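Local coordinates for 3-oxo-glucose-6-phosphate:glutamate aminotransferase (Bacillus subtilis subsp. subtilis, PDB 4K2M), which catalyses the reversible pyridoxal phosphate-dependent transamination of 3-dehydro-glucose 6-phosphate with glutamate, giving kanosamine 6-phosphate for antibiotic biosynthesis, at residues A[69-79]-A[414-425]. Sequence-based numbering, arbitrary orientation.
Sequences VPFLPVDRLIT and HLPLYPSFTLEE
The capping box of T422 and E425, which starts the C-terminal helix 423-441, also supplies, through the E425 carboxylate, the salt-bridge partner of R76, from the loop that leads into helix 80-93 of this DegT/DnrJ/EryC1-family aminotransferase. The guanidinium meets E425 end-on, NH2 to OE1 at 2.7 Å and NH1 to OE2 at 2.9 Å, both on the syn side; both hydrogen bonds are nearly straight and the two planes lie only 22° apart. NH2 also donates to S420 O, well off the carbonyl plane. OE1 further accepts on its anti side from T422 N and T422 OG1, while E425 N bonds to OG1 to close the box. Over one face of the guanidinium sits the Y418 hydroxyl, OH 3.0 Å from R76 CZ, with ring and guanidinium planes 75° apart. The tyrosine reaches there because its CG stands between backbone N and carbonyl carbon (chi1 55°), which sends the ring into the loop: P73 CG touches OH, and L72 CD1 and L77 CD2 pack near CB. Water 1 ties Y418 OH to E425 OE2 and P70 O; water 2 links F71 O to L417 N and lies over the F71 ring. Beyond this polar centre, V69 CG1 abuts the F421 ring edge at CE1 (3.7 Å), and F71 CE1 comes within 3.4 Å of H414 O. The L77 side chain also lies near that of Y248, assigned to substrate binding, and V74, D75 and I78 pack on the second subunit. With R76 NH2, T422 N and T422 OG1 all on OE1 and R76 NH1 on OE2, the rotation of the E425 carboxylate is fixed and the group probably kept ionised, so that a salt bridge to a buried carboxylate joins loop to helix start.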
loop_
_atom_site.group_PDB
_atom_site.type_symbol
_atom_site.label_atom_id
_atom_site.label_comp_id
_atom_site.label_asym_id
_atom_site.label_seq_id
_atom_site.Cartn_x
_atom_site.Cartn_y
_atom_site.Cartn_z
ATOM N N VAL A 69 1.672 -31.983 -7.694
ATOM C CA VAL A 69 0.610 -31.002 -7.837
ATOM C C VAL A 69 0.780 -29.986 -6.714
ATOM O O VAL A 69 0.396 -30.247 -5.573
ATOM C CB VAL A 69 -0.780 -31.644 -7.704
ATOM C CG1 VAL A 69 -1.872 -30.591 -7.851
ATOM C CG2 VAL A 69 -0.989 -32.744 -8.748
ATOM N N PRO A 70 1.396 -28.841 -7.027
ATOM C CA PRO A 70 1.494 -27.748 -6.053
ATOM C C PRO A 70 0.111 -27.217 -5.724
ATOM O O PRO A 70 -0.773 -27.225 -6.576
ATOM C CB PRO A 70 2.300 -26.677 -6.797
ATOM C CG PRO A 70 2.942 -27.382 -7.948
ATOM C CD PRO A 70 2.050 -28.515 -8.309
ATOM N N PHE A 71 -0.091 -26.763 -4.494
ATOM C CA PHE A 71 -1.392 -26.243 -4.117
ATOM C C PHE A 71 -1.710 -24.928 -4.838
ATOM O O PHE A 71 -2.820 -24.727 -5.346
ATOM C CB PHE A 71 -1.453 -26.039 -2.596
ATOM C CG PHE A 71 -2.762 -25.487 -2.128
ATOM C CD1 PHE A 71 -3.863 -26.323 -1.949
ATOM C CD2 PHE A 71 -2.906 -24.123 -1.876
ATOM C CE1 PHE A 71 -5.083 -25.805 -1.527
ATOM C CE2 PHE A 71 -4.110 -23.604 -1.469
ATOM C CZ PHE A 71 -5.209 -24.443 -1.285
ATOM N N LEU A 72 -0.743 -24.019 -4.872
ATOM C CA LEU A 72 -0.988 -22.699 -5.450
ATOM C C LEU A 72 0.306 -22.093 -5.962
ATOM O O LEU A 72 0.901 -21.239 -5.305
ATOM C CB LEU A 72 -1.633 -21.759 -4.417
ATOM C CG LEU A 72 -2.136 -20.420 -4.977
ATOM C CD1 LEU A 72 -3.334 -20.635 -5.903
ATOM C CD2 LEU A 72 -2.488 -19.459 -3.845
ATOM N N PRO A 73 0.737 -22.521 -7.157
ATOM C CA PRO A 73 1.954 -21.994 -7.785
ATOM C C PRO A 73 1.676 -20.579 -8.297
ATOM O O PRO A 73 0.941 -20.406 -9.276
ATOM C CB PRO A 73 2.211 -22.978 -8.941
ATOM C CG PRO A 73 0.875 -23.577 -9.244
ATOM C CD PRO A 73 0.049 -23.526 -7.990
ATOM N N VAL A 74 2.242 -19.569 -7.636
ATOM C CA VAL A 74 1.839 -18.198 -7.924
ATOM C C VAL A 74 2.177 -17.760 -9.330
ATOM O O VAL A 74 1.574 -16.814 -9.838
ATOM C CB VAL A 74 2.410 -17.170 -6.906
ATOM C CG1 VAL A 74 1.907 -17.490 -5.520
ATOM C CG2 VAL A 74 3.948 -17.127 -6.962
ATOM N N ASP A 75 3.137 -18.437 -9.963
ATOM C CA ASP A 75 3.504 -18.082 -11.323
ATOM C C ASP A 75 2.369 -18.415 -12.281
ATOM O O ASP A 75 2.232 -17.799 -13.338
ATOM C CB ASP A 75 4.807 -18.784 -11.750
ATOM C CG ASP A 75 4.703 -20.294 -11.685
ATOM O OD1 ASP A 75 4.496 -20.830 -10.579
ATOM O OD2 ASP A 75 4.828 -20.946 -12.743
ATOM N N ARG A 76 1.533 -19.371 -11.899
ATOM C CA ARG A 76 0.434 -19.771 -12.757
ATOM C C ARG A 76 -0.853 -18.997 -12.499
ATOM O O ARG A 76 -1.845 -19.181 -13.204
ATOM C CB ARG A 76 0.219 -21.288 -12.660
ATOM C CG ARG A 76 1.372 -22.065 -13.291
ATOM C CD ARG A 76 1.252 -23.559 -13.027
ATOM N NE ARG A 76 0.013 -24.135 -13.554
ATOM C CZ ARG A 76 -0.414 -25.353 -13.232
ATOM N NH1 ARG A 76 0.303 -26.099 -12.390
ATOM N NH2 ARG A 76 -1.562 -25.808 -13.726
ATOM N N LEU A 77 -0.836 -18.112 -11.509
ATOM C CA LEU A 77 -2.004 -17.280 -11.251
ATOM C C LEU A 77 -2.071 -16.096 -12.212
ATOM O O LEU A 77 -3.057 -15.359 -12.236
ATOM C CB LEU A 77 -2.022 -16.785 -9.803
ATOM C CG LEU A 77 -2.290 -17.863 -8.763
ATOM C CD1 LEU A 77 -2.260 -17.274 -7.355
ATOM C CD2 LEU A 77 -3.634 -18.511 -9.039
ATOM N N ILE A 78 -1.024 -15.904 -13.005
ATOM C CA ILE A 78 -1.055 -14.840 -13.993
ATOM C C ILE A 78 -0.660 -15.462 -15.328
ATOM O O ILE A 78 0.359 -16.134 -15.412
ATOM C CB ILE A 78 -0.160 -13.639 -13.586
ATOM C CG1 ILE A 78 -0.324 -12.483 -14.579
ATOM C CG2 ILE A 78 1.313 -14.043 -13.454
ATOM C CD1 ILE A 78 0.573 -11.267 -14.269
ATOM N N THR A 79 -1.491 -15.283 -16.352
ATOM C CA THR A 79 -1.261 -15.950 -17.646
ATOM C C THR A 79 -0.349 -15.141 -18.542
ATOM O O THR A 79 -0.117 -13.953 -18.284
ATOM C CB THR A 79 -2.586 -16.203 -18.391
ATOM O OG1 THR A 79 -3.182 -14.945 -18.743
ATOM C CG2 THR A 79 -3.545 -16.987 -17.502
ATOM N N HIS A 414 -8.153 -28.087 2.369
ATOM C CA HIS A 414 -8.337 -27.409 1.093
ATOM C C HIS A 414 -7.593 -28.122 -0.023
ATOM O O HIS A 414 -6.406 -28.462 0.127
ATOM C CB HIS A 414 -7.895 -25.943 1.212
ATOM C CG HIS A 414 -8.792 -25.139 2.097
ATOM N ND1 HIS A 414 -8.442 -24.757 3.376
ATOM C CD2 HIS A 414 -10.057 -24.693 1.898
ATOM C CE1 HIS A 414 -9.449 -24.089 3.918
ATOM N NE2 HIS A 414 -10.438 -24.037 3.044
ATOM N N LEU A 415 -8.298 -28.321 -1.140
ATOM C CA LEU A 415 -7.750 -28.982 -2.315
ATOM C C LEU A 415 -7.359 -27.919 -3.335
ATOM O O LEU A 415 -7.996 -26.867 -3.382
ATOM C CB LEU A 415 -8.810 -29.894 -2.923
ATOM C CG LEU A 415 -9.418 -30.915 -1.970
ATOM C CD1 LEU A 415 -10.305 -31.835 -2.804
ATOM C CD2 LEU A 415 -8.326 -31.705 -1.259
ATOM N N PRO A 416 -6.337 -28.188 -4.165
ATOM C CA PRO A 416 -5.920 -27.182 -5.152
ATOM C C PRO A 416 -7.077 -26.727 -6.043
ATOM O O PRO A 416 -7.837 -27.569 -6.541
ATOM C CB PRO A 416 -4.885 -27.934 -5.999
ATOM C CG PRO A 416 -4.295 -28.927 -5.037
ATOM C CD PRO A 416 -5.456 -29.376 -4.182
ATOM N N LEU A 417 -7.229 -25.411 -6.217
ATOM C CA LEU A 417 -8.272 -24.873 -7.099
ATOM C C LEU A 417 -7.919 -23.428 -7.470
ATOM O O LEU A 417 -7.895 -22.538 -6.622
ATOM C CB LEU A 417 -9.665 -24.972 -6.457
ATOM C CG LEU A 417 -10.855 -24.828 -7.438
ATOM C CD1 LEU A 417 -12.156 -25.405 -6.863
ATOM C CD2 LEU A 417 -11.093 -23.369 -7.852
ATOM N N TYR A 418 -7.631 -23.202 -8.744
ATOM C CA TYR A 418 -7.389 -21.846 -9.215
ATOM C C TYR A 418 -7.617 -21.914 -10.715
ATOM O O TYR A 418 -7.625 -23.015 -11.283
ATOM C CB TYR A 418 -5.977 -21.361 -8.825
ATOM C CG TYR A 418 -4.866 -22.282 -9.301
ATOM C CD1 TYR A 418 -4.203 -22.047 -10.501
ATOM C CD2 TYR A 418 -4.481 -23.379 -8.537
ATOM C CE1 TYR A 418 -3.188 -22.896 -10.947
ATOM C CE2 TYR A 418 -3.468 -24.232 -8.974
ATOM C CZ TYR A 418 -2.840 -23.985 -10.178
ATOM O OH TYR A 418 -1.837 -24.830 -10.601
ATOM N N PRO A 419 -7.849 -20.767 -11.370
ATOM C CA PRO A 419 -8.337 -20.883 -12.761
ATOM C C PRO A 419 -7.395 -21.587 -13.743
ATOM O O PRO A 419 -7.896 -22.260 -14.654
ATOM C CB PRO A 419 -8.553 -19.428 -13.188
ATOM C CG PRO A 419 -8.760 -18.692 -11.926
ATOM C CD PRO A 419 -7.897 -19.375 -10.882
ATOM N N SER A 420 -6.084 -21.446 -13.577
ATOM C CA SER A 420 -5.138 -22.103 -14.491
ATOM C C SER A 420 -4.745 -23.526 -14.088
ATOM O O SER A 420 -3.841 -24.124 -14.688
ATOM C CB SER A 420 -3.882 -21.251 -14.695
ATOM O OG SER A 420 -4.178 -20.102 -15.465
ATOM N N PHE A 421 -5.422 -24.063 -13.081
ATOM C CA PHE A 421 -5.217 -25.440 -12.654
ATOM C C PHE A 421 -5.646 -26.349 -13.808
ATOM O O PHE A 421 -6.591 -26.028 -14.536
ATOM C CB PHE A 421 -6.105 -25.679 -11.448
ATOM C CG PHE A 421 -5.842 -26.967 -10.711
ATOM C CD1 PHE A 421 -4.546 -27.341 -10.358
ATOM C CD2 PHE A 421 -6.911 -27.755 -10.299
ATOM C CE1 PHE A 421 -4.319 -28.519 -9.629
ATOM C CE2 PHE A 421 -6.697 -28.928 -9.560
ATOM C CZ PHE A 421 -5.397 -29.307 -9.232
ATOM N N THR A 422 -4.965 -27.474 -14.005
ATOM C CA THR A 422 -5.337 -28.355 -15.116
ATOM C C THR A 422 -6.217 -29.480 -14.618
ATOM O O THR A 422 -6.147 -29.870 -13.451
ATOM C CB THR A 422 -4.116 -28.940 -15.864
ATOM O OG1 THR A 422 -3.359 -29.773 -14.978
ATOM C CG2 THR A 422 -3.224 -27.840 -16.402
ATOM N N LEU A 423 -7.048 -30.017 -15.503
ATOM C CA LEU A 423 -7.922 -31.113 -15.104
ATOM C C LEU A 423 -7.125 -32.386 -14.863
ATOM O O LEU A 423 -7.493 -33.202 -14.022
ATOM C CB LEU A 423 -8.995 -31.355 -16.153
ATOM C CG LEU A 423 -9.872 -30.156 -16.457
ATOM C CD1 LEU A 423 -10.954 -30.559 -17.468
ATOM C CD2 LEU A 423 -10.507 -29.614 -15.192
ATOM N N GLU A 424 -6.020 -32.556 -15.580
ATOM C CA GLU A 424 -5.174 -33.721 -15.334
ATOM C C GLU A 424 -4.491 -33.677 -13.955
ATOM O O GLU A 424 -4.334 -34.709 -13.300
ATOM C CB GLU A 424 -4.162 -33.939 -16.471
ATOM C CG GLU A 424 -3.159 -32.807 -16.692
ATOM C CD GLU A 424 -3.604 -31.818 -17.774
ATOM O OE1 GLU A 424 -4.817 -31.745 -18.068
ATOM O OE2 GLU A 424 -2.731 -31.110 -18.325
ATOM N N GLU A 425 -4.108 -32.490 -13.491
ATOM C CA GLU A 425 -3.674 -32.366 -12.100
ATOM C C GLU A 425 -4.822 -32.677 -11.148
ATOM O O GLU A 425 -4.637 -33.342 -10.124
ATOM C CB GLU A 425 -3.175 -30.959 -11.815
ATOM C CG GLU A 425 -1.823 -30.617 -12.389
ATOM C CD GLU A 425 -1.561 -29.123 -12.310
ATOM O OE1 GLU A 425 -2.214 -28.351 -13.052
ATOM O OE2 GLU A 425 -0.710 -28.715 -11.496
HETATM O O HOH W 1 -1.119 -26.987 -9.216
HETATM O O HOH W 2 -5.335 -23.651 -4.956
HETATM O O HOH W 3 -4.813 -18.981 -12.453
HETATM O O HOH W 4 -0.976 -19.953 -15.894
#